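PDB 5YI6: CRISPR-associated endoribonuclease Cas6 1 from Methanocaldococcus jannaschii DSM 2661, which probably binds CRISPR transcripts and cuts them as an endoribonuclease, yielding the CRISPR RNAs used in antiviral defence. Local coordinates for residues Tyr149-Leu152 with Pro153-Lys157; Lys157-Glu160 with Asn161-Asn165. All blocks are in the same frame, centred on the assembly; numbering follows the deposited sequence.

Interactions 1 and 2 follow one another along the chain: the first turns out of strand 145-150, the second is the opening of helix 158-174, and K157 belongs to both. Their centres lie about 9 Å apart. They also touch directly, with L152 O 3.3 Å from F158 CB, P153 CA 3.7 Å from F158 CG, and L151 CD1 3.6 Å from N161 ND2, so the first helical turn packs back against the residues that lead into it. A phosphate, probably from the crystallisation liquor, is bound in interaction 1, with its nearest atom about 6 Å from the K157 side chain. Both contacts lie away from Y32, H47 and K53, the active-site residues inferred by similarity.

Interaction 1: residues Tyr149-Leu152 with Pro153-Lys157; sequences YDLL and PNNSK. With PO4 (phosphate ion), chain F.
The side-chain amide of N155 works at both ends: its oxygen binds the backbone of L152, while its nitrogen is shared between Y149 OH and a phosphate ion. N155 closes a type I beta turn, L152-P153-N154-N155, which follows the second strand of the hairpin 137-142/145-150 and precedes helix 158-174. In the turn's own bond N155 N donates to L152 O at 2.8 Å, from above the carbonyl plane. A return bond locks the same two residues: L152 N reaches N155 OD1 at 2.9 Å, almost straight (170° at the hydrogen), in the carbonyl plane and on a lone pair. With chi1 at -70°, CG of N155 lies beside its own backbone N, which brings OD1 within range of L152.

ND2 meets Y149 at the ring edge, 2.8 Å from OH, with the ring and amide planes 80° apart. The bond of OD1 to L152 N and those of ND2 to Y149 OH and phosphate O2 together fix the amide's rotation. L151 CD2 lies over one face of the N155 amide, 3.8 Å from CB, and also approaches K157 CB. L151 is buried against L136 and T138, and L152 packs on R203 and S205 of strand 201-213, so the turn joins the hairpin to the C-terminal sheet. The phosphate is gripped by three protein donors: N155 ND2 to O2 at 2.9 Å, S156 N to O3 at 3.0 Å, and S156 OG to O1 at 3.1 Å.

Interaction 2: residues Lys157-Glu160 with Asn161-Asn165; sequences KFYE and NLKNN
The Y159 ring meets the aliphatic chain of K163 obliquely, CE2 lying 3.6 Å from CD, while E160 OE2 sits at the ring's edge, in its plane. The same ring stacks with F184 of strand 182-195, and its hydroxyl is bonded to E183 OE1 and F184 N. The F158 and L162 side chains lie side by side, pointing the same way, and L162 CD2 meets the F158 ring obliquely, 4.0 Å from CE2. Both residues are buried and rest on F184, which turns this face of the helix to strand 182-195 of the C-terminal sheet. These pairs are spaced i to i+4 along the first turns of helix 158-174, where the backbone bonds follow the alpha-helical pattern: N161 N to K157 O at 3.1 Å, L162 N to F158 O at 2.8 Å, and N164 N to E160 O at 2.8 Å.

E160 bends at chi2 (-58°) and lies beside K163. The salt bridge from OE2 to K163 NZ is long, 3.6 Å, and K163 has a stronger partner in E183. Two waters link E160 to N164: both donate to E160 OE1, and one also donates to N164 OD1 at 2.7 Å, while the other accepts from N164 ND2 at 2.8 Å.

Interaction 1: residues Tyr149-Leu152 with Pro153-Lys157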
ATOM      1  N   TYR A 149      -3.485  17.691  10.170  1.00 18.95           N
ATOM      2  CA  TYR A 149      -4.238  18.065   8.982  1.00 18.36           C
ATOM      3  C   TYR A 149      -3.883  17.072   7.876  1.00 21.35           C
ATOM      4  O   TYR A 149      -2.698  16.829   7.624  1.00 20.73           O
ATOM      5  CB  TYR A 149      -3.879  19.495   8.513  1.00 19.93           C
ATOM      6  CG  TYR A 149      -4.738  19.962   7.374  1.00 24.76           C
ATOM      7  CD1 TYR A 149      -5.959  20.571   7.612  1.00 25.22           C
ATOM      8  CD2 TYR A 149      -4.361  19.757   6.058  1.00 26.98           C
ATOM      9  CE1 TYR A 149      -6.768  20.981   6.585  1.00 28.76           C
ATOM     10  CE2 TYR A 149      -5.168  20.153   5.024  1.00 27.29           C
ATOM     11  CZ  TYR A 149      -6.371  20.766   5.284  1.00 25.30           C
ATOM     12  OH  TYR A 149      -7.190  21.148   4.239  1.00 27.27           O
ATOM     13  N   ASP A 150      -4.893  16.541   7.206  1.00 21.69           N
ATOM     14  CA  ASP A 150      -4.681  15.581   6.113  1.00 20.11           C
ATOM     15  C   ASP A 150      -4.652  16.330   4.782  1.00 19.03           C
ATOM     16  O   ASP A 150      -5.669  16.879   4.352  1.00 24.03           O
ATOM     17  CB  ASP A 150      -5.789  14.531   6.126  1.00 17.45           C
ATOM     18  CG  ASP A 150      -5.793  13.714   7.395  1.00 18.46           C
ATOM     19  OD1 ASP A 150      -4.733  13.596   8.039  1.00 21.07           O
ATOM     20  OD2 ASP A 150      -6.869  13.201   7.752  1.00 23.85           O
ATOM     21  N   LEU A 151      -3.490  16.351   4.128  1.00 16.83           N
ATOM     22  CA  LEU A 151      -3.368  17.006   2.836  1.00 17.18           C
ATOM     23  C   LEU A 151      -3.979  16.159   1.728  1.00 26.64           C
ATOM     24  O   LEU A 151      -3.763  14.938   1.660  1.00 20.95           O
ATOM     25  CB  LEU A 151      -1.897  17.253   2.512  1.00 18.88           C
ATOM     26  CG  LEU A 151      -1.212  18.222   3.484  1.00 21.33           C
ATOM     27  CD1 LEU A 151       0.293  18.227   3.257  1.00 23.21           C
ATOM     28  CD2 LEU A 151      -1.832  19.619   3.312  1.00 18.32           C
ATOM     29  N   LEU A 152      -4.741  16.823   0.845  1.00 20.55           N
ATOM     30  CA  LEU A 152      -5.314  16.262  -0.373  1.00 22.43           C
ATOM     31  C   LEU A 152      -4.833  17.082  -1.567  1.00 21.51           C
ATOM     32  O   LEU A 152      -4.349  18.207  -1.365  1.00 23.33           O
ATOM     33  CB  LEU A 152      -6.841  16.294  -0.269  1.00 22.62           C
ATOM     34  CG  LEU A 152      -7.357  15.552   0.974  1.00 28.95           C
ATOM     35  CD1 LEU A 152      -8.853  15.809   1.156  1.00 31.20           C
ATOM     36  CD2 LEU A 152      -7.056  14.046   0.857  1.00 26.21           C
ATOM     37  N   PRO A 153      -4.985  16.601  -2.816  1.00 21.19           N
ATOM     38  CA  PRO A 153      -4.423  17.344  -3.959  1.00 22.11           C
ATOM     39  C   PRO A 153      -4.932  18.765  -4.125  1.00 27.81           C
ATOM     40  O   PRO A 153      -4.249  19.569  -4.774  1.00 26.44           O
ATOM     41  CB  PRO A 153      -4.807  16.474  -5.166  1.00 21.18           C
ATOM     42  CG  PRO A 153      -4.838  15.086  -4.595  1.00 24.70           C
ATOM     43  CD  PRO A 153      -5.448  15.253  -3.226  1.00 21.86           C
ATOM     44  N   ASN A 154      -6.092  19.103  -3.578  1.00 25.70           N
ATOM     45  CA  ASN A 154      -6.532  20.481  -3.687  1.00 27.71           C
ATOM     46  C   ASN A 154      -5.909  21.387  -2.629  1.00 27.97           C
ATOM     47  O   ASN A 154      -6.176  22.593  -2.657  1.00 32.58           O
ATOM     48  CB  ASN A 154      -8.068  20.573  -3.661  1.00 31.80           C
ATOM     49  CG  ASN A 154      -8.707  19.922  -2.439  1.00 34.97           C
ATOM     50  OD1 ASN A 154      -8.078  19.239  -1.660  1.00 31.63           O
ATOM     51  ND2 ASN A 154      -9.990  20.161  -2.282  1.00 47.32           N
ATOM     52  N   ASN A 155      -5.083  20.854  -1.722  1.00 25.53           N
ATOM     53  CA  ASN A 155      -4.291  21.681  -0.808  1.00 26.64           C
ATOM     54  C   ASN A 155      -3.010  22.164  -1.481  1.00 27.36           C
ATOM     55  O   ASN A 155      -2.317  21.404  -2.163  1.00 24.04           O
ATOM     56  CB  ASN A 155      -3.919  20.900   0.454  1.00 29.72           C
ATOM     57  CG  ASN A 155      -5.102  20.634   1.355  1.00 33.28           C
ATOM     58  OD1 ASN A 155      -5.544  19.474   1.549  1.00 26.52           O
ATOM     59  ND2 ASN A 155      -5.607  21.704   1.964  1.00 32.72           N
ATOM     60  N   SER A 156      -2.676  23.435  -1.264  1.00 28.72           N
ATOM     61  CA  SER A 156      -1.498  23.997  -1.914  1.00 25.53           C
ATOM     62  C   SER A 156      -0.217  23.287  -1.483  1.00 21.13           C
ATOM     63  O   SER A 156       0.732  23.188  -2.267  1.00 25.55           O
ATOM     64  CB  SER A 156      -1.399  25.504  -1.607  1.00 29.27           C
ATOM     65  OG  SER A 156      -1.266  25.686  -0.209  1.00 34.24           O
ATOM     66  N   LYS A 157      -0.165  22.769  -0.253  1.00 19.79           N
ATOM     67  CA  LYS A 157       1.041  22.108   0.217  1.00 17.81           C
ATOM     68  C   LYS A 157       1.185  20.668  -0.282  1.00 21.32           C
ATOM     69  O   LYS A 157       2.274  20.098  -0.154  1.00 19.63           O
ATOM     70  CB  LYS A 157       1.062  22.086   1.737  1.00 24.76           C
ATOM     71  CG  LYS A 157       1.248  23.494   2.377  1.00 30.51           C
ATOM     72  CD  LYS A 157       1.481  23.329   3.868  1.00 32.67           C
ATOM     73  CE  LYS A 157       1.850  24.637   4.598  1.00 46.43           C
ATOM     74  NZ  LYS A 157       0.727  25.604   4.697  1.00 42.44           N
TER
HETATM   75  P   PO4 F 302      -4.842  25.600   0.995  1.00 46.05           P
HETATM   76  O1  PO4 F 302      -3.834  26.696   1.295  1.00 47.06           O
HETATM   77  O2  PO4 F 302      -4.375  24.359   1.721  1.00 46.86           O
HETATM   78  O3  PO4 F 302      -4.899  25.347  -0.504  1.00 35.49           O
HETATM   79  O4  PO4 F 302      -6.210  25.978   1.510  1.00 45.46           O

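Interaction 2: residues Lys157-Glu160 with Asn161-Asn165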
ATOM      1  N   LYS A 157      -0.165  22.769  -0.253  1.00 19.79           N
ATOM      2  CA  LYS A 157       1.041  22.108   0.217  1.00 17.81           C
ATOM      3  C   LYS A 157       1.185  20.668  -0.282  1.00 21.32           C
ATOM      4  O   LYS A 157       2.274  20.098  -0.154  1.00 19.63           O
ATOM      5  CB  LYS A 157       1.062  22.086   1.737  1.00 24.76           C
ATOM      6  CG  LYS A 157       1.248  23.494   2.377  1.00 30.51           C
ATOM      7  CD  LYS A 157       1.481  23.329   3.868  1.00 32.67           C
ATOM      8  CE  LYS A 157       1.850  24.637   4.598  1.00 46.43           C
ATOM      9  NZ  LYS A 157       0.727  25.604   4.697  1.00 42.44           N
ATOM     10  N   PHE A 158       0.132  20.093  -0.859  1.00 21.40           N
ATOM     11  CA  PHE A 158       0.176  18.666  -1.201  1.00 19.10           C
ATOM     12  C   PHE A 158       1.348  18.360  -2.120  1.00 18.22           C
ATOM     13  O   PHE A 158       2.083  17.389  -1.906  1.00 20.95           O
ATOM     14  CB  PHE A 158      -1.137  18.250  -1.858  1.00 19.29           C
ATOM     15  CG  PHE A 158      -1.181  16.807  -2.277  1.00 17.83           C
ATOM     16  CD1 PHE A 158      -1.610  15.824  -1.377  1.00 17.80           C
ATOM     17  CD2 PHE A 158      -0.826  16.445  -3.568  1.00 17.92           C
ATOM     18  CE1 PHE A 158      -1.701  14.483  -1.771  1.00 21.52           C
ATOM     19  CE2 PHE A 158      -0.873  15.111  -3.973  1.00 18.78           C
ATOM     20  CZ  PHE A 158      -1.320  14.119  -3.071  1.00 19.17           C
ATOM     21  N   TYR A 159       1.517  19.167  -3.171  1.00 20.51           N
ATOM     22  CA  TYR A 159       2.445  18.843  -4.245  1.00 21.95           C
ATOM     23  C   TYR A 159       3.872  18.669  -3.723  1.00 23.01           C
ATOM     24  O   TYR A 159       4.512  17.618  -3.917  1.00 18.62           O
ATOM     25  CB  TYR A 159       2.369  19.936  -5.324  1.00 22.19           C
ATOM     26  CG  TYR A 159       3.072  19.578  -6.595  1.00 20.67           C
ATOM     27  CD1 TYR A 159       2.418  18.848  -7.596  1.00 24.44           C
ATOM     28  CD2 TYR A 159       4.392  19.960  -6.815  1.00 20.42           C
ATOM     29  CE1 TYR A 159       3.066  18.492  -8.755  1.00 22.00           C
ATOM     30  CE2 TYR A 159       5.051  19.610  -7.980  1.00 23.81           C
ATOM     31  CZ  TYR A 159       4.374  18.861  -8.945  1.00 23.19           C
ATOM     32  OH  TYR A 159       4.991  18.504 -10.103  1.00 21.65           O
ATOM     33  N   GLU A 160       4.408  19.715  -3.081  1.00 18.51           N
ATOM     34  CA  GLU A 160       5.783  19.612  -2.622  1.00 20.47           C
ATOM     35  C   GLU A 160       5.907  18.651  -1.454  1.00 15.94           C
ATOM     36  O   GLU A 160       6.949  18.014  -1.297  1.00 20.33           O
ATOM     37  CB  GLU A 160       6.331  20.998  -2.246  1.00 25.10           C
ATOM     38  CG  GLU A 160       6.621  21.862  -3.498  1.00 29.94           C
ATOM     39  CD  GLU A 160       7.620  21.211  -4.466  1.00 34.48           C
ATOM     40  OE1 GLU A 160       8.623  20.619  -4.006  1.00 37.62           O
ATOM     41  OE2 GLU A 160       7.411  21.295  -5.696  1.00 32.86           O
ATOM     42  N   ASN A 161       4.882  18.542  -0.617  1.00 19.20           N
ATOM     43  CA  ASN A 161       4.988  17.614   0.503  1.00 18.35           C
ATOM     44  C   ASN A 161       5.032  16.163   0.028  1.00 18.24           C
ATOM     45  O   ASN A 161       5.766  15.350   0.598  1.00 20.87           O
ATOM     46  CB  ASN A 161       3.859  17.835   1.496  1.00 19.81           C
ATOM     47  CG  ASN A 161       4.173  18.988   2.440  1.00 30.62           C
ATOM     48  OD1 ASN A 161       4.791  19.970   2.026  1.00 30.74           O
ATOM     49  ND2 ASN A 161       3.773  18.875   3.689  1.00 32.02           N
ATOM     50  N   LEU A 162       4.278  15.833  -1.028  1.00 16.96           N
ATOM     51  CA  LEU A 162       4.359  14.481  -1.607  1.00 15.61           C
ATOM     52  C   LEU A 162       5.760  14.218  -2.176  1.00 16.95           C
ATOM     53  O   LEU A 162       6.355  13.144  -1.954  1.00 16.89           O
ATOM     54  CB  LEU A 162       3.283  14.311  -2.694  1.00 16.52           C
ATOM     55  CG  LEU A 162       3.131  12.841  -3.172  1.00 16.53           C
ATOM     56  CD1 LEU A 162       2.512  12.014  -2.013  1.00 17.42           C
ATOM     57  CD2 LEU A 162       2.271  12.737  -4.420  1.00 19.95           C
ATOM     58  N   LYS A 163       6.308  15.194  -2.920  1.00 18.01           N
ATOM     59  CA  LYS A 163       7.659  15.026  -3.465  1.00 18.34           C
ATOM     60  C   LYS A 163       8.703  14.886  -2.354  1.00 18.70           C
ATOM     61  O   LYS A 163       9.579  14.020  -2.411  1.00 18.16           O
ATOM     62  CB  LYS A 163       8.007  16.206  -4.373  1.00 19.84           C
ATOM     63  CG  LYS A 163       7.192  16.208  -5.699  1.00 22.48           C
ATOM     64  CD  LYS A 163       7.465  17.457  -6.516  1.00 23.94           C
ATOM     65  CE  LYS A 163       8.949  17.679  -6.689  1.00 23.11           C
ATOM     66  NZ  LYS A 163       9.171  18.803  -7.625  1.00 26.05           N
ATOM     67  N   ASN A 164       8.646  15.760  -1.357  1.00 18.25           N
ATOM     68  CA  ASN A 164       9.665  15.754  -0.320  1.00 23.81           C
ATOM     69  C   ASN A 164       9.555  14.521   0.551  1.00 19.52           C
ATOM     70  O   ASN A 164      10.576  13.992   1.005  1.00 19.11           O
ATOM     71  CB  ASN A 164       9.579  17.018   0.517  1.00 24.84           C
ATOM     72  CG  ASN A 164      10.063  18.227  -0.253  1.00 29.68           C
ATOM     73  OD1 ASN A 164      10.953  18.092  -1.100  1.00 29.91           O
ATOM     74  ND2 ASN A 164       9.513  19.404   0.041  1.00 28.54           N
ATOM     75  N   ASN A 165       8.341  14.034   0.777  1.00 21.53           N
ATOM     76  CA  ASN A 165       8.218  12.765   1.464  1.00 18.90           C
ATOM     77  C   ASN A 165       8.967  11.674   0.700  1.00 18.02           C
ATOM     78  O   ASN A 165       9.725  10.895   1.298  1.00 16.94           O
ATOM     79  CB  ASN A 165       6.740  12.383   1.612  1.00 21.40           C
ATOM     80  CG  ASN A 165       6.578  10.933   2.029  1.00 23.49           C
ATOM     81  OD1 ASN A 165       6.577  10.025   1.186  1.00 17.29           O
ATOM     82  ND2 ASN A 165       6.487  10.711   3.323  1.00 22.23           N
TER
HETATM   83  O   HOH W   1      10.811  18.494  -3.772  1.00 29.07           O
HETATM   84  O   HOH W   2       9.988  21.788  -1.442  1.00 43.73           O